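Local structure of heme-binding protein A / AI-2 binding protein A (Helicobacter pylori SS1, 6OFQ) at residues F305-P308 and L309-L312; D462-S465 and D466-K470; E479-A482 and L483-A487; Q488-I491 and H492-P496. The protein binds peptides such as STSA in the periplasm and probably hands them to an ABC transporter for uptake. One frame throughout, in Å; residues are numbered along the deposited sequence.

Interaction 1: residues F305-P308 and L309-L312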
loop_
_atom_site.group_PDB
_atom_site.type_symbol
_atom_site.label_atom_id
_atom_site.label_comp_id
_atom_site.label_asym_id
_atom_site.label_seq_id
_atom_site.Cartn_x
_atom_site.Cartn_y
_atom_site.Cartn_z
ATOM N N PHE A 305 2.438 25.768 -7.424
ATOM C CA PHE A 305 2.660 24.387 -7.881
ATOM C C PHE A 305 1.886 24.018 -9.152
ATOM O O PHE A 305 2.173 22.987 -9.755
ATOM C CB PHE A 305 2.307 23.434 -6.744
ATOM C CG PHE A 305 3.076 23.719 -5.492
ATOM C CD1 PHE A 305 4.421 23.401 -5.426
ATOM C CD2 PHE A 305 2.488 24.369 -4.425
ATOM C CE1 PHE A 305 5.173 23.773 -4.325
ATOM C CE2 PHE A 305 3.230 24.739 -3.337
ATOM C CZ PHE A 305 4.572 24.459 -3.267
ATOM N N ASN A 306 0.925 24.840 -9.537
ATOM C CA ASN A 306 0.279 24.793 -10.847
ATOM C C ASN A 306 1.099 25.361 -11.963
ATOM O O ASN A 306 0.677 25.270 -13.113
ATOM C CB ASN A 306 -1.084 25.454 -10.802
ATOM C CG ASN A 306 -1.020 26.954 -10.613
ATOM O OD1 ASN A 306 0.032 27.571 -10.531
ATOM N ND2 ASN A 306 -2.204 27.514 -10.359
ATOM N N ASN A 307 2.337 25.768 -11.728
ATOM C CA ASN A 307 3.254 26.288 -12.744
ATOM C C ASN A 307 4.374 25.280 -12.911
ATOM O O ASN A 307 5.220 25.123 -12.005
ATOM C CB ASN A 307 3.774 27.641 -12.296
ATOM C CG ASN A 307 4.599 28.322 -13.373
ATOM O OD1 ASN A 307 5.265 27.700 -14.156
ATOM N ND2 ASN A 307 4.464 29.633 -13.462
ATOM N N PRO A 308 4.496 24.604 -14.061
ATOM C CA PRO A 308 5.538 23.645 -14.309
ATOM C C PRO A 308 6.924 24.205 -14.014
ATOM O O PRO A 308 7.812 23.475 -13.629
ATOM C CB PRO A 308 5.403 23.256 -15.809
ATOM C CG PRO A 308 4.036 23.685 -16.121
ATOM C CD PRO A 308 3.585 24.780 -15.218
ATOM N N LEU A 309 7.155 25.492 -14.288
ATOM C CA LEU A 309 8.515 26.018 -14.117
ATOM C C LEU A 309 8.855 26.072 -12.638
ATOM O O LEU A 309 10.023 25.875 -12.278
ATOM C CB LEU A 309 8.640 27.414 -14.684
ATOM C CG LEU A 309 8.613 27.517 -16.203
ATOM C CD1 LEU A 309 8.976 28.913 -16.653
ATOM C CD2 LEU A 309 9.365 26.460 -16.983
ATOM N N VAL A 310 7.863 26.340 -11.795
ATOM C CA VAL A 310 8.091 26.269 -10.351
ATOM C C VAL A 310 8.457 24.865 -9.913
ATOM O O VAL A 310 9.396 24.601 -9.104
ATOM C CB VAL A 310 6.913 26.834 -9.554
ATOM C CG1 VAL A 310 7.111 26.556 -8.064
ATOM C CG2 VAL A 310 6.763 28.346 -9.733
ATOM N N ARG A 311 7.680 23.931 -10.446
ATOM C CA ARG A 311 7.947 22.526 -10.149
ATOM C C ARG A 311 9.348 22.103 -10.517
ATOM O O ARG A 311 10.033 21.360 -9.784
ATOM C CB ARG A 311 6.844 21.629 -10.681
ATOM C CG ARG A 311 5.451 21.931 -10.219
ATOM C CD ARG A 311 4.458 20.848 -10.546
ATOM N NE ARG A 311 4.316 20.548 -11.961
ATOM C CZ ARG A 311 3.310 20.951 -12.717
ATOM N NH1 ARG A 311 2.410 21.829 -12.338
ATOM N NH2 ARG A 311 3.314 20.537 -13.969
ATOM N N LEU A 312 9.719 22.460 -11.743
ATOM C CA LEU A 312 11.040 22.142 -12.208
ATOM C C LEU A 312 12.111 22.790 -11.341
ATOM O O LEU A 312 13.106 22.159 -11.032
ATOM C CB LEU A 312 11.199 22.496 -13.689
ATOM C CG LEU A 312 10.392 21.643 -14.652
ATOM C CD1 LEU A 312 10.349 22.297 -16.012
ATOM C CD2 LEU A 312 11.006 20.266 -14.802
HETATM O O HOH W 1 0.123 22.082 -13.888
#
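Arg311 NH1 serves two acceptors. It gives a nearly straight bond to Phe305 O (2.8 Å, N-H...O 168°), and that oxygen lies in the guanidinium plane. It also donates to a water 2.8 Å from NH1, which passes a weak bond on to Asn306 O. The arginine chain bends at chi3 (-59°), which folds the guanidinium back over the turn. One face of the group then lies on Pro308, with CA 3.8 Å above the plane and over its centre. The other nitrogens reach Asp494 and Ala495: NH2 bonds to the carbonyl of Asp494, and NE makes a weak bond to that of Ala495.

Asn307 caps the helix. Its OD1 accepts from Leu309 N at 2.9 Å, with the amide N-H tilted out of the carbonyl plane. CG stands anti to the backbone N (chi1 -173°), and this brings OD1 round to the first turn. Asn307 O takes Arg311 N at 3.1 Å and, weakly, Val310 N. Val310 CG2 packs on Asn307 CB at 4.0 Å. Pro308 fills the first helical position, and its O accepts from Leu312 N. This is an asparagine N-cap followed by proline at N1, opening helix 308-317 after strand 292-298.

Interaction 2: residues D462-S465 and D466-K470; sequences DAFS and DLLIK
One face of the Phe464 ring carries Leu468, whose CG lies 4.2 Å above the plane and is displaced toward the rim. Leu468 CD1 makes the nearest approach, 3.5 Å from Phe464 CE2. Tyr459 meets the same phenyl group with the ring planes at about 60°. This is an i to i+4 contact along the buried side of helix 462-473, which pairs with helix 477-494 as a helical hairpin. With chi1 at 173° the phenyl group swings opposite its own amide nitrogen and reaches Ile491 of the second helix. Leu468 leans on Tyr484 of that helix and on Leu439 and Tyr440 of helix 436-443.

The backbone keeps the usual helical bonds. Leu468 N donates to Phe464 O at 3.2 Å and Ile469 N to Ser465 O at 2.9 Å. The bond from Leu467 N to Ala463 O is weak. Ser465 OG is hydrogen-bonded to Ser461 O, one turn back, and to Lys445 N.

Asp462 and Asp466 stand one turn apart on an exposed part of the helix. Asp462 OD1 forms a salt bridge with Lys445, which probably eases the repulsion between Asp462 and Asp466. The two carboxylates do not touch, their OD1 atoms being 4.8 Å apart. A water lies between them and donates to both, 2.9 Å from Asp462 OD1 and 2.8 Å from Asp466 OD1.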
loop_
_atom_site.group_PDB
_atom_site.type_symbol
_atom_site.label_atom_id
_atom_site.label_comp_id
_atom_site.label_asym_id
_atom_site.label_seq_id
_atom_site.Cartn_x
_atom_site.Cartn_y
_atom_site.Cartn_z
ATOM N N ASP A 462 -4.369 14.430 -19.718
ATOM C CA ASP A 462 -5.034 13.548 -20.664
ATOM C C ASP A 462 -4.083 12.674 -21.472
ATOM O O ASP A 462 -4.284 11.461 -21.660
ATOM C CB ASP A 462 -5.884 14.302 -21.683
ATOM C CG ASP A 462 -7.202 14.733 -21.090
ATOM O OD1 ASP A 462 -7.819 13.918 -20.352
ATOM O OD2 ASP A 462 -7.515 15.889 -21.446
ATOM N N ALA A 463 -2.978 13.250 -21.928
ATOM C CA ALA A 463 -2.031 12.503 -22.721
ATOM C C ALA A 463 -1.439 11.326 -21.917
ATOM O O ALA A 463 -1.278 10.186 -22.385
ATOM C CB ALA A 463 -0.958 13.458 -23.254
ATOM N N PHE A 464 -1.140 11.565 -20.634
ATOM C CA PHE A 464 -0.545 10.556 -19.764
ATOM C C PHE A 464 -1.633 9.526 -19.497
ATOM O O PHE A 464 -1.407 8.293 -19.658
ATOM C CB PHE A 464 -0.118 11.205 -18.463
ATOM C CG PHE A 464 0.358 10.283 -17.395
ATOM C CD1 PHE A 464 1.660 9.803 -17.456
ATOM C CD2 PHE A 464 -0.454 9.951 -16.336
ATOM C CE1 PHE A 464 2.116 8.968 -16.471
ATOM C CE2 PHE A 464 0.015 9.191 -15.297
ATOM C CZ PHE A 464 1.293 8.686 -15.400
ATOM N N SER A 465 -2.810 9.974 -19.073
ATOM C CA SER A 465 -3.867 9.062 -18.684
ATOM C C SER A 465 -4.400 8.198 -19.836
ATOM O O SER A 465 -4.538 6.978 -19.651
ATOM C CB SER A 465 -5.006 9.805 -18.024
ATOM O OG SER A 465 -4.636 10.432 -16.797
ATOM N N ASP A 466 -4.369 8.769 -21.032
ATOM C CA ASP A 466 -4.858 8.024 -22.199
ATOM C C ASP A 466 -3.908 6.887 -22.516
ATOM O O ASP A 466 -4.319 5.773 -22.928
ATOM C CB ASP A 466 -5.016 8.908 -23.418
ATOM C CG ASP A 466 -6.244 9.850 -23.359
ATOM O OD1 ASP A 466 -7.088 9.669 -22.471
ATOM O OD2 ASP A 466 -6.229 10.790 -24.203
ATOM N N LEU A 467 -2.594 7.088 -22.337
ATOM C CA LEU A 467 -1.663 5.989 -22.556
ATOM C C LEU A 467 -1.853 4.892 -21.550
ATOM O O LEU A 467 -1.755 3.694 -21.904
ATOM C CB LEU A 467 -0.212 6.472 -22.451
ATOM C CG LEU A 467 0.304 7.289 -23.642
ATOM C CD1 LEU A 467 1.566 8.077 -23.317
ATOM C CD2 LEU A 467 0.586 6.417 -24.821
ATOM N N LEU A 468 -2.108 5.249 -20.305
ATOM C CA LEU A 468 -2.377 4.242 -19.276
ATOM C C LEU A 468 -3.630 3.427 -19.564
ATOM O O LEU A 468 -3.638 2.224 -19.320
ATOM C CB LEU A 468 -2.526 4.845 -17.883
ATOM C CG LEU A 468 -1.359 5.745 -17.412
ATOM C CD1 LEU A 468 -1.576 6.136 -15.939
ATOM C CD2 LEU A 468 -0.023 5.074 -17.583
ATOM N N ILE A 469 -4.647 4.081 -20.109
ATOM C CA ILE A 469 -5.855 3.389 -20.508
ATOM C C ILE A 469 -5.583 2.422 -21.654
ATOM O O ILE A 469 -5.996 1.265 -21.597
ATOM C CB ILE A 469 -6.983 4.382 -20.783
ATOM C CG1 ILE A 469 -7.434 5.138 -19.507
ATOM C CG2 ILE A 469 -8.164 3.629 -21.444
ATOM C CD1 ILE A 469 -8.211 6.389 -19.794
ATOM N N LYS A 470 -4.846 2.867 -22.676
ATOM C CA LYS A 470 -4.431 1.935 -23.708
ATOM C C LYS A 470 -3.686 0.750 -23.185
ATOM O O LYS A 470 -3.868 -0.386 -23.637
ATOM C CB LYS A 470 -3.559 2.623 -24.731
ATOM C CG LYS A 470 -4.319 3.570 -25.601
ATOM C CD LYS A 470 -3.391 4.127 -26.680
ATOM C CE LYS A 470 -4.013 5.279 -27.440
ATOM N NZ LYS A 470 -4.877 4.690 -28.480
HETATM O O HOH W 2 -7.669 11.010 -20.089
#

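Interaction 3: residues E479-A482 and L483-A487; sequences EREA and LYLKA
Arg480 NH2 donates to Tyr484 OH at 2.9 Å. The bond is bent, with an N-H...O angle of 136°, and the hydroxyl lies somewhat out of the guanidinium plane. The two side chains run alongside each other in the same direction. Their flat groups are steeply inclined, 67° apart, and NH2 comes to the ring at its edge, in the ring plane, and not over a face. A bend at chi3 (74°) turns the guanidinium in to the phenol. The base of the ring sits close to the helix backbone, with Tyr484 CD2 3.3 Å from Arg480 O. That same oxygen accepts the Tyr484 amide at 2.9 Å.

One residue on, Glu481 and Leu485 also lie side by side. Glu481 CG is 4.1 Å from Leu485 CD1, and Leu485 N donates to Glu481 O at 2.8 Å. These are i to i+4 pairs on successive positions of helix 477-494, the second arm of a helical hairpin with helix 462-473. The amide bonds of Leu483 and Lys486, to Glu479 O and Ala482 O, are weak.

Further out, Asp434 forms a salt bridge with Arg480 NH1, and Ala471 O of the first hairpin arm accepts from NE. The buried guanidinium is therefore gripped through all three nitrogens. Tyr484 touches Ala471 of that arm and Asp436 and Leu439 of helix 436-443. The Glu481 carboxylate pairs with Lys478 and makes a weak bond to Gly345 N.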
loop_
_atom_site.group_PDB
_atom_site.type_symbol
_atom_site.label_atom_id
_atom_site.label_comp_id
_atom_site.label_asym_id
_atom_site.label_seq_id
_atom_site.Cartn_x
_atom_site.Cartn_y
_atom_site.Cartn_z
ATOM N N GLU A 479 3.847 -4.977 -25.571
ATOM C CA GLU A 479 2.988 -3.888 -26.041
ATOM C C GLU A 479 2.667 -2.894 -24.925
ATOM O O GLU A 479 2.665 -1.694 -25.138
ATOM C CB GLU A 479 1.686 -4.306 -26.738
ATOM C CG GLU A 479 1.928 -5.180 -27.955
ATOM C CD GLU A 479 0.641 -5.697 -28.572
ATOM O OE1 GLU A 479 -0.426 -5.163 -28.287
ATOM O OE2 GLU A 479 0.781 -6.590 -29.445
ATOM N N ARG A 480 2.336 -3.428 -23.761
ATOM C CA ARG A 480 2.084 -2.535 -22.619
ATOM C C ARG A 480 3.343 -1.759 -22.237
ATOM O O ARG A 480 3.239 -0.560 -21.940
ATOM C CB ARG A 480 1.626 -3.417 -21.430
ATOM C CG ARG A 480 0.277 -4.080 -21.640
ATOM C CD ARG A 480 -0.104 -4.895 -20.391
ATOM N NE ARG A 480 -0.510 -4.035 -19.306
ATOM C CZ ARG A 480 -0.492 -4.310 -18.001
ATOM N NH1 ARG A 480 -0.157 -5.466 -17.518
ATOM N NH2 ARG A 480 -0.881 -3.354 -17.178
ATOM N N GLU A 481 4.493 -2.406 -22.261
ATOM C CA GLU A 481 5.759 -1.746 -21.919
ATOM C C GLU A 481 5.964 -0.538 -22.828
ATOM O O GLU A 481 6.337 0.558 -22.362
ATOM C CB GLU A 481 6.930 -2.717 -22.079
ATOM C CG GLU A 481 8.289 -2.166 -21.656
ATOM C CD GLU A 481 9.245 -3.341 -21.375
ATOM O OE1 GLU A 481 9.354 -4.174 -22.300
ATOM O OE2 GLU A 481 9.668 -3.559 -20.207
ATOM N N ALA A 482 5.718 -0.687 -24.135
ATOM C CA ALA A 482 5.928 0.466 -25.013
ATOM C C ALA A 482 5.111 1.658 -24.654
ATOM O O ALA A 482 5.563 2.807 -24.615
ATOM C CB ALA A 482 5.724 0.052 -26.478
ATOM N N LEU A 483 3.870 1.405 -24.245
ATOM C CA LEU A 483 2.971 2.483 -23.801
ATOM C C LEU A 483 3.424 3.072 -22.458
ATOM O O LEU A 483 3.398 4.298 -22.267
ATOM C CB LEU A 483 1.531 1.960 -23.724
ATOM C CG LEU A 483 0.912 1.564 -25.080
ATOM C CD1 LEU A 483 -0.246 0.564 -24.903
ATOM C CD2 LEU A 483 0.391 2.823 -25.736
ATOM N N TYR A 484 3.840 2.200 -21.546
ATOM C CA TYR A 484 4.278 2.724 -20.257
ATOM C C TYR A 484 5.600 3.501 -20.332
ATOM O O TYR A 484 5.765 4.513 -19.624
ATOM C CB TYR A 484 4.426 1.619 -19.211
ATOM C CG TYR A 484 3.107 1.050 -18.743
ATOM C CD1 TYR A 484 2.086 1.914 -18.377
ATOM C CD2 TYR A 484 2.915 -0.298 -18.635
ATOM C CE1 TYR A 484 0.862 1.400 -17.904
ATOM C CE2 TYR A 484 1.699 -0.796 -18.225
ATOM C CZ TYR A 484 0.673 0.039 -17.806
ATOM O OH TYR A 484 -0.537 -0.509 -17.404
ATOM N N LEU A 485 6.458 3.148 -21.293
ATOM C CA LEU A 485 7.682 3.918 -21.509
ATOM C C LEU A 485 7.328 5.351 -21.879
ATOM O O LEU A 485 7.928 6.322 -21.379
ATOM C CB LEU A 485 8.589 3.236 -22.523
ATOM C CG LEU A 485 9.255 1.944 -22.139
ATOM C CD1 LEU A 485 9.950 1.226 -23.284
ATOM C CD2 LEU A 485 10.245 2.102 -21.017
ATOM N N LYS A 486 6.374 5.492 -22.800
ATOM C CA LYS A 486 5.973 6.812 -23.251
ATOM C C LYS A 486 5.292 7.549 -22.102
ATOM O O LYS A 486 5.520 8.757 -21.923
ATOM C CB LYS A 486 5.033 6.756 -24.481
ATOM C CG LYS A 486 5.641 6.172 -25.741
ATOM C CD LYS A 486 4.641 6.012 -26.883
ATOM C CE LYS A 486 5.377 5.261 -27.997
ATOM N NZ LYS A 486 4.352 4.640 -28.881
ATOM N N ALA A 487 4.440 6.864 -21.335
ATOM C CA ALA A 487 3.814 7.532 -20.211
ATOM C C ALA A 487 4.859 8.121 -19.247
ATOM O O ALA A 487 4.692 9.216 -18.698
ATOM C CB ALA A 487 2.814 6.622 -19.510
#

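Interaction 4: residues Q488-I491 and H492-P496; sequences QEII and HKDAP
The apolar part of this contact joins Ile491 to Pro496. Ile491 CG1 touches Pro496 CG at 3.7 Å, and the two side chains cross at about a right angle. A chi1 of -172° leaves the ethyl branch of Ile491 beside its carbonyl carbon, facing the proline. Trp443 of helix 436-443 packs against both residues.

Backbone bonds close the last turns. His492 N, Lys493 N and Asp494 N donate to Gln488 O, Glu489 O and Ile490 O. Ala495 N still reaches Ile491 O at 2.9 Å, although at a bent 135°. This is the C-terminal end of helix 477-494: Ala495 leaves helical geometry with positive phi (44°), and Pro496 leads into strand 497-510. Pro496 CD packs 3.3 Å from Ile491 O, the oxygen that accepts from Ala495 N.

The charged pair is between neighbours. Lys493 bends at chi3 and chi4, and its NZ meets Asp494 OD1 on the syn side at 2.7 Å, out of the carboxylate plane. Asp494 OD2 is bonded to Tyr459 OH, so both carboxylate oxygens have partners. Ile490 CG2 lies beside this carboxylate, 3.7 Å from Asp494 OD2. The His492 ring stacks on Tyr353, whose hydroxyl bonds to His492 O.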
loop_
_atom_site.group_PDB
_atom_site.type_symbol
_atom_site.label_atom_id
_atom_site.label_comp_id
_atom_site.label_asym_id
_atom_site.label_seq_id
_atom_site.Cartn_x
_atom_site.Cartn_y
_atom_site.Cartn_z
ATOM N N GLN A 488 5.926 7.379 -18.968
ATOM C CA GLN A 488 6.978 7.837 -18.068
ATOM C C GLN A 488 7.656 9.058 -18.610
ATOM O O GLN A 488 8.050 9.925 -17.843
ATOM C CB GLN A 488 7.917 6.681 -17.787
ATOM C CG GLN A 488 7.357 5.680 -16.809
ATOM C CD GLN A 488 8.160 4.400 -16.769
ATOM O OE1 GLN A 488 9.162 4.307 -16.064
ATOM N NE2 GLN A 488 7.820 3.488 -17.660
ATOM N N GLU A 489 7.818 9.146 -19.934
ATOM C CA GLU A 489 8.316 10.397 -20.483
ATOM C C GLU A 489 7.480 11.628 -20.181
ATOM O O GLU A 489 7.965 12.730 -19.893
ATOM C CB GLU A 489 8.505 10.298 -22.009
ATOM C CG GLU A 489 9.474 9.251 -22.476
ATOM C CD GLU A 489 9.442 9.152 -24.004
ATOM O OE1 GLU A 489 8.605 9.708 -24.783
ATOM O OE2 GLU A 489 10.288 8.358 -24.430
ATOM N N ILE A 490 6.169 11.459 -20.333
ATOM C CA ILE A 490 5.213 12.573 -20.171
ATOM C C ILE A 490 5.265 13.037 -18.716
ATOM O O ILE A 490 5.353 14.248 -18.459
ATOM C CB ILE A 490 3.786 12.207 -20.614
ATOM C CG1 ILE A 490 3.792 11.977 -22.148
ATOM C CG2 ILE A 490 2.807 13.300 -20.217
ATOM C CD1 ILE A 490 2.464 11.453 -22.581
ATOM N N ILE A 491 5.160 12.140 -17.744
ATOM C CA ILE A 491 5.109 12.599 -16.360
ATOM C C ILE A 491 6.473 13.181 -15.953
ATOM O O ILE A 491 6.501 14.173 -15.216
ATOM C CB ILE A 491 4.632 11.479 -15.407
ATOM C CG1 ILE A 491 4.386 12.027 -13.995
ATOM C CG2 ILE A 491 5.584 10.309 -15.380
ATOM C CD1 ILE A 491 3.662 11.128 -13.029
ATOM N N HIS A 492 7.581 12.653 -16.445
ATOM C CA HIS A 492 8.872 13.298 -16.249
ATOM C C HIS A 492 8.915 14.738 -16.756
ATOM O O HIS A 492 9.366 15.665 -16.070
ATOM C CB HIS A 492 9.986 12.500 -16.866
ATOM C CG HIS A 492 11.334 13.121 -16.723
ATOM N ND1 HIS A 492 12.097 13.057 -15.574
ATOM C CD2 HIS A 492 12.074 13.774 -17.641
ATOM C CE1 HIS A 492 13.264 13.620 -15.812
ATOM N NE2 HIS A 492 13.301 14.011 -17.070
ATOM N N LYS A 493 8.434 14.907 -17.989
ATOM C CA LYS A 493 8.341 16.269 -18.525
ATOM C C LYS A 493 7.480 17.217 -17.751
ATOM O O LYS A 493 7.840 18.397 -17.570
ATOM C CB LYS A 493 7.860 16.173 -19.995
ATOM C CG LYS A 493 7.474 17.475 -20.679
ATOM C CD LYS A 493 6.518 17.302 -21.862
ATOM C CE LYS A 493 5.089 16.853 -21.533
ATOM N NZ LYS A 493 3.919 17.759 -21.280
ATOM N N ASP A 494 6.358 16.725 -17.245
ATOM C CA ASP A 494 5.463 17.572 -16.485
ATOM C C ASP A 494 5.875 17.819 -15.017
ATOM O O ASP A 494 5.431 18.789 -14.405
ATOM C CB ASP A 494 4.014 17.016 -16.478
ATOM C CG ASP A 494 3.336 17.023 -17.809
ATOM O OD1 ASP A 494 3.699 17.899 -18.615
ATOM O OD2 ASP A 494 2.356 16.277 -17.998
ATOM N N ALA A 495 6.717 16.964 -14.507
ATOM C CA ALA A 495 7.230 17.105 -13.138
ATOM C C ALA A 495 6.213 17.467 -12.082
ATOM O O ALA A 495 6.375 18.461 -11.348
ATOM C CB ALA A 495 8.405 18.110 -13.136
ATOM N N PRO A 496 5.102 16.737 -11.980
ATOM C CA PRO A 496 4.082 17.057 -10.987
ATOM C C PRO A 496 4.441 16.644 -9.583
ATOM O O PRO A 496 3.533 16.500 -8.759
ATOM C CB PRO A 496 2.875 16.283 -11.491
ATOM C CG PRO A 496 3.536 15.050 -11.987
ATOM C CD PRO A 496 4.712 15.555 -12.761
#

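Interactions 3 and 4 are successive parts of helix 477-494, with centres 14 Å apart. Interaction 2 lies on the preceding helix and packs against both. Leu467 CD2 meets Leu483 CD2 at 3.7 Å, and Leu467 CD1 meets Ile490 CD1 at 3.6 Å. Phe464 reaches both ranges, with CE1 3.7 Å from Ile491 CB and CD1 3.3 Å from Ala487 O. Interaction 1 meets the C-terminal end of helix 477-494, and its centre is 12 Å from that of interaction 4. Arg311 NH2 lies 2.8 Å from Asp494 O. Interaction 1 does not touch interactions 2 or 3; its nearest atoms are about 11 and 12 Å away.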